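Local coordinates for protein D-aminopeptidase (Burkholderia sp. LK4, PDB 5TZB) that probably hydrolyses the amide bond after an N-terminal beta-amino acid or D-residue, as a beta-aminopeptidase of peptidase family S58, at residues Pro110-Thr116 with Val144-Asp150. Numbering follows the deposited sequence.
Sequences PIAYTNT and VVMETYD
Glu147 CG lies between the backbone N and the carbonyl carbon (chi1 58°), and a bend at chi2 (78°) carries the carboxylate to the hydroxyl of Thr116, just past strand 111-115. Thr116 OG1 donates to Glu147 OE1 at 2.5 Å, a short bond that arrives from above the carboxylate plane, while OE2 is taken by the backbone N of Asp94. Met146 uses a bend at chi3 (-77°) to bring CE to the ring edge of Tyr113, 3.5 Å from CE1 and near the ring plane; the same methyl rests 3.8 Å from Ile111 CG2. Leu302 touches Ile111, Val144 and Met146 on this face, where Tyr113 OH reaches Leu217 O and Thr263 OG1, whereas on the other Ala112, Thr114 and Val145 pack against Val122 of helix 119-129. Between the two faces, the strands pair in parallel: Ala112 N donates to Val144 O at 3.0 Å, Met146 N to Ala112 O at 2.9 Å, and Thr114 N to Met146 O at 3.0 Å. The ladder slackens where Thr148 N donates to Thr114 O (3.3 Å). Further on, the carboxylate of Asp150 lies against Asn115 CB. At this end Thr65 OG1 is hydrogen-bonded to both Asp150 OD2 and Asn115 ND2, and Tyr149 and Thr116 pack on Trp140 of the second subunit, at a subunit interface. The pair forms the core of a beta-alpha-beta crossover, strand 111-115, helix 119-129 and strand 144-148, within a mixed sheet. Apolar contacts thus line the face bearing Tyr113 and Met146, whereas the buried Glu147 is engaged at both carboxylate oxygens, by Thr116 OG1 and Asp94 N, which fixes the rotation of the group.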
loop_
_atom_site.group_PDB
_atom_site.type_symbol
_atom_site.label_atom_id
_atom_site.label_comp_id
_atom_site.label_asym_id
_atom_site.label_seq_id
_atom_site.Cartn_x
_atom_site.Cartn_y
_atom_site.Cartn_z
ATOM N N PRO C 110 20.474 -9.784 10.220
ATOM C CA PRO C 110 20.101 -11.084 9.659
ATOM C C PRO C 110 18.588 -11.228 9.560
ATOM O O PRO C 110 17.831 -10.435 10.135
ATOM C CB PRO C 110 20.638 -12.096 10.673
ATOM C CG PRO C 110 21.583 -11.354 11.523
ATOM C CD PRO C 110 21.216 -9.911 11.491
ATOM N N ILE C 111 18.181 -12.253 8.830
ATOM C CA ILE C 111 16.806 -12.693 8.724
ATOM C C ILE C 111 16.663 -14.029 9.415
ATOM O O ILE C 111 17.510 -14.899 9.246
ATOM C CB ILE C 111 16.376 -12.865 7.257
ATOM C CG1 ILE C 111 16.511 -11.543 6.511
ATOM C CG2 ILE C 111 14.945 -13.403 7.157
ATOM C CD1 ILE C 111 16.529 -11.718 4.997
ATOM N N ALA C 112 15.586 -14.203 10.172
ATOM C CA ALA C 112 15.355 -15.467 10.843
ATOM C C ALA C 112 13.930 -15.975 10.589
ATOM O O ALA C 112 12.989 -15.190 10.434
ATOM C CB ALA C 112 15.637 -15.343 12.324
ATOM N N TYR C 113 13.814 -17.295 10.457
ATOM C CA TYR C 113 12.538 -17.997 10.398
ATOM C C TYR C 113 12.333 -18.799 11.679
ATOM O O TYR C 113 13.265 -19.467 12.123
ATOM C CB TYR C 113 12.493 -18.981 9.229
ATOM C CG TYR C 113 12.592 -18.435 7.825
ATOM C CD1 TYR C 113 12.487 -17.081 7.553
ATOM C CD2 TYR C 113 12.775 -19.307 6.757
ATOM C CE1 TYR C 113 12.573 -16.609 6.243
ATOM C CE2 TYR C 113 12.856 -18.851 5.460
ATOM C CZ TYR C 113 12.756 -17.511 5.207
ATOM O OH TYR C 113 12.838 -17.079 3.903
ATOM N N THR C 114 11.129 -18.793 12.246
ATOM C CA THR C 114 10.835 -19.693 13.363
ATOM C C THR C 114 9.322 -19.973 13.427
ATOM O O THR C 114 8.626 -19.750 12.453
ATOM C CB THR C 114 11.358 -19.114 14.695
ATOM O OG1 THR C 114 11.250 -20.094 15.735
ATOM C CG2 THR C 114 10.616 -17.852 15.079
ATOM N N ASN C 115 8.813 -20.479 14.550
ATOM C CA ASN C 115 7.370 -20.693 14.689
ATOM C C ASN C 115 6.665 -19.443 15.226
ATOM O O ASN C 115 7.325 -18.545 15.744
ATOM C CB ASN C 115 7.080 -21.883 15.603
ATOM C CG ASN C 115 7.446 -21.603 17.049
ATOM O OD1 ASN C 115 6.708 -20.922 17.765
ATOM N ND2 ASN C 115 8.574 -22.145 17.493
ATOM N N THR C 116 5.334 -19.409 15.118
ATOM C CA THR C 116 4.543 -18.212 15.423
ATOM C C THR C 116 4.710 -17.671 16.845
ATOM O O THR C 116 4.667 -16.459 17.056
ATOM C CB THR C 116 3.033 -18.457 15.186
ATOM O OG1 THR C 116 2.846 -19.197 13.964
ATOM C CG2 THR C 116 2.291 -17.122 15.105
ATOM N N VAL C 144 14.687 -8.741 11.193
ATOM C CA VAL C 144 13.567 -9.303 10.457
ATOM C C VAL C 144 13.364 -10.753 10.868
ATOM O O VAL C 144 14.232 -11.597 10.654
ATOM C CB VAL C 144 13.773 -9.220 8.924
ATOM C CG1 VAL C 144 12.618 -9.937 8.183
ATOM C CG2 VAL C 144 13.879 -7.747 8.467
ATOM N N VAL C 145 12.220 -11.040 11.479
ATOM C CA VAL C 145 11.897 -12.398 11.874
ATOM C C VAL C 145 10.536 -12.720 11.290
ATOM O O VAL C 145 9.614 -11.901 11.371
ATOM C CB VAL C 145 11.889 -12.585 13.400
ATOM C CG1 VAL C 145 11.585 -14.042 13.761
ATOM C CG2 VAL C 145 13.230 -12.179 13.987
ATOM N N MET C 146 10.432 -13.879 10.638
ATOM C CA MET C 146 9.181 -14.314 10.037
ATOM C C MET C 146 8.858 -15.698 10.567
ATOM O O MET C 146 9.702 -16.319 11.211
ATOM C CB MET C 146 9.284 -14.283 8.515
ATOM C CG MET C 146 9.447 -12.856 7.974
ATOM S SD MET C 146 9.640 -12.769 6.189
ATOM C CE MET C 146 11.348 -13.286 6.029
ATOM N N GLU C 147 7.642 -16.185 10.314
ATOM C CA GLU C 147 7.193 -17.405 10.962
ATOM C C GLU C 147 6.168 -18.193 10.164
ATOM O O GLU C 147 5.508 -17.650 9.279
ATOM C CB GLU C 147 6.591 -17.079 12.336
ATOM C CG GLU C 147 5.415 -16.100 12.309
ATOM C CD GLU C 147 4.083 -16.740 11.872
ATOM O OE1 GLU C 147 3.905 -17.972 12.028
ATOM O OE2 GLU C 147 3.211 -15.993 11.378
ATOM N N THR C 148 6.044 -19.475 10.493
ATOM C CA THR C 148 4.869 -20.263 10.129
ATOM C C THR C 148 4.455 -21.090 11.368
ATOM O O THR C 148 5.199 -21.172 12.350
ATOM C CB THR C 148 5.137 -21.164 8.902
ATOM O OG1 THR C 148 6.249 -22.016 9.178
ATOM C CG2 THR C 148 5.466 -20.309 7.656
ATOM N N TYR C 149 3.275 -21.698 11.325
ATOM C CA TYR C 149 2.660 -22.307 12.509
ATOM C C TYR C 149 2.825 -23.840 12.576
ATOM O O TYR C 149 2.213 -24.566 11.791
ATOM C CB TYR C 149 1.178 -21.911 12.530
ATOM C CG TYR C 149 0.332 -22.552 13.599
ATOM C CD1 TYR C 149 0.302 -22.052 14.894
ATOM C CD2 TYR C 149 -0.475 -23.650 13.299
ATOM C CE1 TYR C 149 -0.494 -22.652 15.882
ATOM C CE2 TYR C 149 -1.271 -24.250 14.269
ATOM C CZ TYR C 149 -1.280 -23.745 15.557
ATOM O OH TYR C 149 -2.072 -24.353 16.513
ATOM N N ASP C 150 3.633 -24.325 13.521
ATOM C CA ASP C 150 3.850 -25.764 13.689
ATOM C C ASP C 150 3.047 -26.347 14.858
ATOM O O ASP C 150 3.493 -27.274 15.514
ATOM C CB ASP C 150 5.345 -26.088 13.893
ATOM C CG ASP C 150 6.003 -25.272 15.020
ATOM O OD1 ASP C 150 5.305 -24.745 15.906
ATOM O OD2 ASP C 150 7.248 -25.184 15.037
#